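Local atomic coordinates of hypoxanthine phosphoribosyltransferase (Bacillus anthracis, PDB entry 4QYI), a protein that probably catalyses the transfer of a phosphoribosyl group from PRPP to hypoxanthine or guanine in purine salvage. Residues I38-V43 against D53-I58. Numbering follows the deposited sequence.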
loop_
_atom_site.group_PDB
_atom_site.type_symbol
_atom_site.label_atom_id
_atom_site.label_comp_id
_atom_site.label_asym_id
_atom_site.label_seq_id
_atom_site.Cartn_x
_atom_site.Cartn_y
_atom_site.Cartn_z
ATOM N N ILE A 38 -15.498 9.531 1.927
ATOM C CA ILE A 38 -14.253 9.847 2.601
ATOM C C ILE A 38 -13.079 9.648 1.671
ATOM O O ILE A 38 -13.095 8.756 0.833
ATOM C CB ILE A 38 -14.017 8.902 3.796
ATOM C CG1 ILE A 38 -15.157 9.022 4.805
ATOM C CG2 ILE A 38 -12.698 9.219 4.488
ATOM C CD1 ILE A 38 -15.121 7.930 5.857
ATOM N N VAL A 39 -12.064 10.504 1.812
ATOM C CA VAL A 39 -10.829 10.353 1.070
ATOM C C VAL A 39 -9.781 9.952 2.114
ATOM O O VAL A 39 -9.590 10.639 3.122
ATOM C CB VAL A 39 -10.358 11.644 0.374
ATOM C CG1 VAL A 39 -8.977 11.438 -0.263
ATOM C CG2 VAL A 39 -11.376 12.095 -0.667
ATOM N N VAL A 40 -9.133 8.825 1.878
ATOM C CA VAL A 40 -8.084 8.345 2.763
ATOM C C VAL A 40 -6.748 8.595 2.078
ATOM O O VAL A 40 -6.549 8.222 0.931
ATOM C CB VAL A 40 -8.236 6.856 3.092
ATOM C CG1 VAL A 40 -7.013 6.331 3.818
ATOM C CG2 VAL A 40 -9.460 6.635 3.940
ATOM N N ILE A 41 -5.855 9.299 2.764
ATOM C CA ILE A 41 -4.538 9.560 2.225
ATOM C C ILE A 41 -3.526 8.900 3.128
ATOM O O ILE A 41 -3.307 9.317 4.272
ATOM C CB ILE A 41 -4.225 11.052 2.110
ATOM C CG1 ILE A 41 -5.203 11.726 1.147
ATOM C CG2 ILE A 41 -2.804 11.249 1.578
ATOM C CD1 ILE A 41 -5.049 13.217 1.149
ATOM N N ALA A 42 -2.885 7.873 2.590
ATOM C CA ALA A 42 -1.880 7.122 3.338
ATOM C C ALA A 42 -0.457 7.622 3.095
ATOM O O ALA A 42 -0.057 7.868 1.957
ATOM C CB ALA A 42 -1.996 5.660 2.968
ATOM N N VAL A 43 0.302 7.796 4.174
ATOM C CA VAL A 43 1.673 8.276 4.070
ATOM C C VAL A 43 2.586 7.059 3.818
ATOM O O VAL A 43 2.796 6.222 4.696
ATOM C CB VAL A 43 2.125 9.061 5.326
ATOM C CG1 VAL A 43 3.491 9.680 5.104
ATOM C CG2 VAL A 43 1.149 10.180 5.662
ATOM N N ASP A 53 -5.792 -2.673 5.489
ATOM C CA ASP A 53 -6.702 -3.323 6.429
ATOM C C ASP A 53 -7.807 -2.392 6.913
ATOM O O ASP A 53 -8.967 -2.793 7.011
ATOM C CB ASP A 53 -5.955 -3.855 7.652
ATOM C CG ASP A 53 -5.069 -5.052 7.335
ATOM O OD1 ASP A 53 -5.152 -5.632 6.223
ATOM O OD2 ASP A 53 -4.299 -5.422 8.237
ATOM N N LEU A 54 -7.452 -1.147 7.213
ATOM C CA LEU A 54 -8.427 -0.186 7.712
ATOM C C LEU A 54 -9.562 0.080 6.730
ATOM O O LEU A 54 -10.750 0.029 7.091
ATOM C CB LEU A 54 -7.728 1.138 8.004
ATOM C CG LEU A 54 -8.598 2.263 8.589
ATOM C CD1 LEU A 54 -9.004 1.929 10.016
ATOM C CD2 LEU A 54 -7.827 3.574 8.549
ATOM N N ILE A 55 -9.218 0.365 5.484
ATOM C CA ILE A 55 -10.267 0.710 4.521
ATOM C C ILE A 55 -11.250 -0.409 4.218
ATOM O O ILE A 55 -12.416 -0.141 3.884
ATOM C CB ILE A 55 -9.711 1.314 3.218
ATOM C CG1 ILE A 55 -8.964 0.268 2.386
ATOM C CG2 ILE A 55 -8.849 2.534 3.553
ATOM C CD1 ILE A 55 -8.467 0.823 1.065
ATOM N N ARG A 56 -10.807 -1.648 4.361
ATOM C CA ARG A 56 -11.668 -2.792 4.107
ATOM C C ARG A 56 -12.771 -2.977 5.157
ATOM O O ARG A 56 -13.697 -3.740 4.938
ATOM C CB ARG A 56 -10.849 -4.066 3.904
ATOM C CG ARG A 56 -10.217 -4.100 2.528
ATOM C CD ARG A 56 -9.465 -5.379 2.279
ATOM N NE ARG A 56 -8.204 -5.381 2.991
ATOM C CZ ARG A 56 -7.305 -6.354 2.942
ATOM N NH1 ARG A 56 -7.548 -7.456 2.230
ATOM N NH2 ARG A 56 -6.171 -6.228 3.621
ATOM N N HIS A 57 -12.648 -2.282 6.285
ATOM C CA HIS A 57 -13.664 -2.296 7.326
ATOM C C HIS A 57 -14.538 -1.058 7.263
ATOM O O HIS A 57 -15.537 -0.987 7.963
ATOM C CB HIS A 57 -13.043 -2.409 8.713
ATOM C CG HIS A 57 -12.489 -3.770 8.994
ATOM N ND1 HIS A 57 -11.141 -4.032 9.092
ATOM C CD2 HIS A 57 -13.114 -4.963 9.138
ATOM C CE1 HIS A 57 -10.962 -5.324 9.309
ATOM N NE2 HIS A 57 -12.142 -5.909 9.340
ATOM N N ILE A 58 -14.178 -0.087 6.424
ATOM C CA ILE A 58 -14.990 1.121 6.295
ATOM C C ILE A 58 -16.003 0.903 5.185
ATOM O O ILE A 58 -15.645 0.650 4.033
ATOM C CB ILE A 58 -14.119 2.360 6.014
ATOM C CG1 ILE A 58 -13.225 2.624 7.225
ATOM C CG2 ILE A 58 -14.993 3.575 5.739
ATOM C CD1 ILE A 58 -12.143 3.658 6.970
#
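Ile55 and Ile58 are the two side chains of 53-58 that meet strand 38-43, touching Val40 and Ile38 in turn through methyl groups alone. Earlier in the segment, the side chain of Asp53 does not reach strand 38-43: OD1 receives Arg56 NH2 at 2.9 Å in a salt bridge, its hydrogen bond weak and bent to 118°, while OD2 shares a hydrogen bond with Tyr158 OH and pairs with a basic side chain of a neighbouring subunit. At Ile55, CG2 lies 4.2 Å from CG2 of Val40, the two side chains running at a slant to each other. Both methyls stand anti to their own carbonyl carbons; for Ile55 this follows from chi1 of 70°, which wedges CG1 between the backbone N and C. The contact belongs to the beta-alpha-beta unit formed by strand 38-43, helix 48-55 and strand 62-71, within the phosphoribosyltransferase fold; strand 38-43 runs between parallel neighbours 62-71 and 96-101, and Val40 also packs on Ile64 and Val100. A type I turn spans Ile55 to Ile58, with Ile58 N bonded to Ile55 O at 3.1 Å. Within it, Arg56 faces the neighbouring subunit, where NH1 forms a salt bridge with an acidic side chain, and His57 packs on Lys23 and Ala26 of helix 15-32. Ile58 brings CG2 to 4.4 Å from CD1 of Ile38, a loose contact at the start of the strand.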